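Local coordinates for hypothetical protein (Parabacteroides merdae, PDB 4OO3) that is a putative oxidoreductase, probably NAD(P)-dependent, that joins a nucleotide-binding Rossmann domain to a C-terminal domain built on a large mixed beta sheet, at residues 18-24 and 93-97. Numbering follows the deposited sequence. Where two conformers were deposited one is given.
Sequences DPGHFHA and IQAGN
The carbonyl of A95 is the hub here: G20 N donates to A95 O over 2.8 Å, nearly straight at 172°. H21 N adds a weak, bent bond to the same oxygen, and P19 CA makes a CH-O contact with it. Three consecutive residues, P19 to H21, thus converge on one acceptor, with G20 N as the main donor. G96 has no side chain, and its CA packs 3.6 Å from G20 N, so the two backbones come together. Between segments 18-24 and 93-97 a water donates to D18 O and accepts from N97 N, both at 2.8 Å. Next to this, the A95 methyl sits against the start of helix 22-26, 3.5 Å from A24 N and 3.9 Å from A24 CB. That helix is N-capped by H21: with CG anti to its backbone N (chi1 -169°), the ring swings back so that ND1 accepts from H23 N at 3.2 Å. H21 CE1 also lies over one face of the H23 imidazole, whose ND1 and NE2 bond to D118 and H395. Other polar ends have partners too: Q94 OE1 takes K101 NZ, D18 OD2 meets Y104 OH, and N97 OD1 caps helix 98-110 at K100 N while its ND2 bonds Q211 OE1. Two loops leaving neighbouring parallel strands, 14-17 and 91-94, and each leading into a helix, form the switch-point crevice of a Rossmann fold, where dinucleotides generally bind.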
# COMPACT_ATOMS: atom_id res chain seq x y z
N ASP A 18 2.33 -15.69 -11.64
CA ASP A 18 2.20 -16.31 -10.33
C ASP A 18 1.33 -15.48 -9.38
O ASP A 18 1.79 -15.04 -8.34
CB ASP A 18 3.60 -16.53 -9.73
CG ASP A 18 3.57 -17.41 -8.48
OD1 ASP A 18 2.60 -18.16 -8.28
OD2 ASP A 18 4.54 -17.34 -7.69
N PRO A 19 0.06 -15.26 -9.76
CA PRO A 19 -0.84 -14.48 -8.92
C PRO A 19 -1.19 -15.24 -7.66
O PRO A 19 -1.46 -16.44 -7.72
CB PRO A 19 -2.08 -14.30 -9.81
CG PRO A 19 -2.08 -15.51 -10.67
CD PRO A 19 -0.63 -15.81 -10.94
N GLY A 20 -1.15 -14.55 -6.52
CA GLY A 20 -1.47 -15.18 -5.24
C GLY A 20 -2.21 -14.27 -4.28
O GLY A 20 -2.34 -14.61 -3.11
N HIS A 21 -2.70 -13.14 -4.78
CA HIS A 21 -3.48 -12.18 -3.99
C HIS A 21 -4.60 -11.63 -4.88
O HIS A 21 -4.47 -11.62 -6.11
CB HIS A 21 -2.57 -11.06 -3.49
CG HIS A 21 -3.21 -10.18 -2.46
ND1 HIS A 21 -3.86 -9.01 -2.78
CD2 HIS A 21 -3.30 -10.29 -1.11
CE1 HIS A 21 -4.34 -8.45 -1.69
NE2 HIS A 21 -4.01 -9.21 -0.66
N PHE A 22 -5.69 -11.16 -4.27
CA PHE A 22 -6.84 -10.56 -4.97
C PHE A 22 -6.45 -9.42 -5.91
O PHE A 22 -7.08 -9.20 -6.95
CB PHE A 22 -7.85 -10.05 -3.91
CG PHE A 22 -9.01 -9.24 -4.46
CD1 PHE A 22 -9.73 -9.67 -5.57
CD2 PHE A 22 -9.40 -8.07 -3.82
CE1 PHE A 22 -10.79 -8.93 -6.05
CE2 PHE A 22 -10.47 -7.33 -4.30
CZ PHE A 22 -11.17 -7.76 -5.42
N HIS A 23 -5.42 -8.67 -5.53
CA HIS A 23 -4.99 -7.50 -6.32
C HIS A 23 -4.51 -7.85 -7.73
O HIS A 23 -4.66 -7.04 -8.65
CB HIS A 23 -3.91 -6.70 -5.59
CG HIS A 23 -4.41 -6.01 -4.37
ND1 HIS A 23 -3.57 -5.42 -3.45
CD2 HIS A 23 -5.66 -5.83 -3.89
CE1 HIS A 23 -4.28 -4.90 -2.47
NE2 HIS A 23 -5.55 -5.14 -2.71
N ALA A 24 -3.96 -9.05 -7.91
CA ALA A 24 -3.66 -9.53 -9.26
C ALA A 24 -4.91 -9.48 -10.15
O ALA A 24 -4.82 -9.11 -11.32
CB ALA A 24 -3.10 -10.95 -9.20
N ILE A 93 1.80 -8.10 -14.43
CA ILE A 93 1.15 -7.80 -13.16
C ILE A 93 1.62 -8.78 -12.09
O ILE A 93 1.37 -9.98 -12.19
CB ILE A 93 -0.38 -7.91 -13.30
CG1 ILE A 93 -0.90 -7.02 -14.44
CG2 ILE A 93 -1.06 -7.58 -11.97
CD1 ILE A 93 -0.58 -5.55 -14.27
N GLN A 94 2.27 -8.27 -11.04
CA GLN A 94 2.77 -9.13 -9.96
C GLN A 94 2.08 -8.83 -8.63
O GLN A 94 2.27 -7.77 -8.05
CB GLN A 94 4.30 -9.00 -9.83
CG GLN A 94 5.02 -10.34 -9.61
CD GLN A 94 4.55 -11.07 -8.35
OE1 GLN A 94 4.46 -10.48 -7.28
NE2 GLN A 94 4.24 -12.36 -8.48
N ALA A 95 1.29 -9.78 -8.15
CA ALA A 95 0.68 -9.70 -6.82
C ALA A 95 0.53 -11.10 -6.24
O ALA A 95 -0.26 -11.90 -6.74
CB ALA A 95 -0.67 -9.00 -6.87
N GLY A 96 1.29 -11.38 -5.19
CA GLY A 96 1.22 -12.65 -4.51
C GLY A 96 2.42 -12.89 -3.63
O GLY A 96 2.67 -12.15 -2.68
N ASN A 97 3.17 -13.94 -3.95
CA ASN A 97 4.31 -14.34 -3.14
C ASN A 97 5.44 -13.31 -3.19
O ASN A 97 6.11 -13.17 -4.21
CB ASN A 97 4.81 -15.71 -3.58
CG ASN A 97 5.72 -16.33 -2.56
OD1 ASN A 97 6.78 -15.78 -2.25
ND2 ASN A 97 5.31 -17.46 -2.00
O HOH W 1 1.92 -15.83 -5.66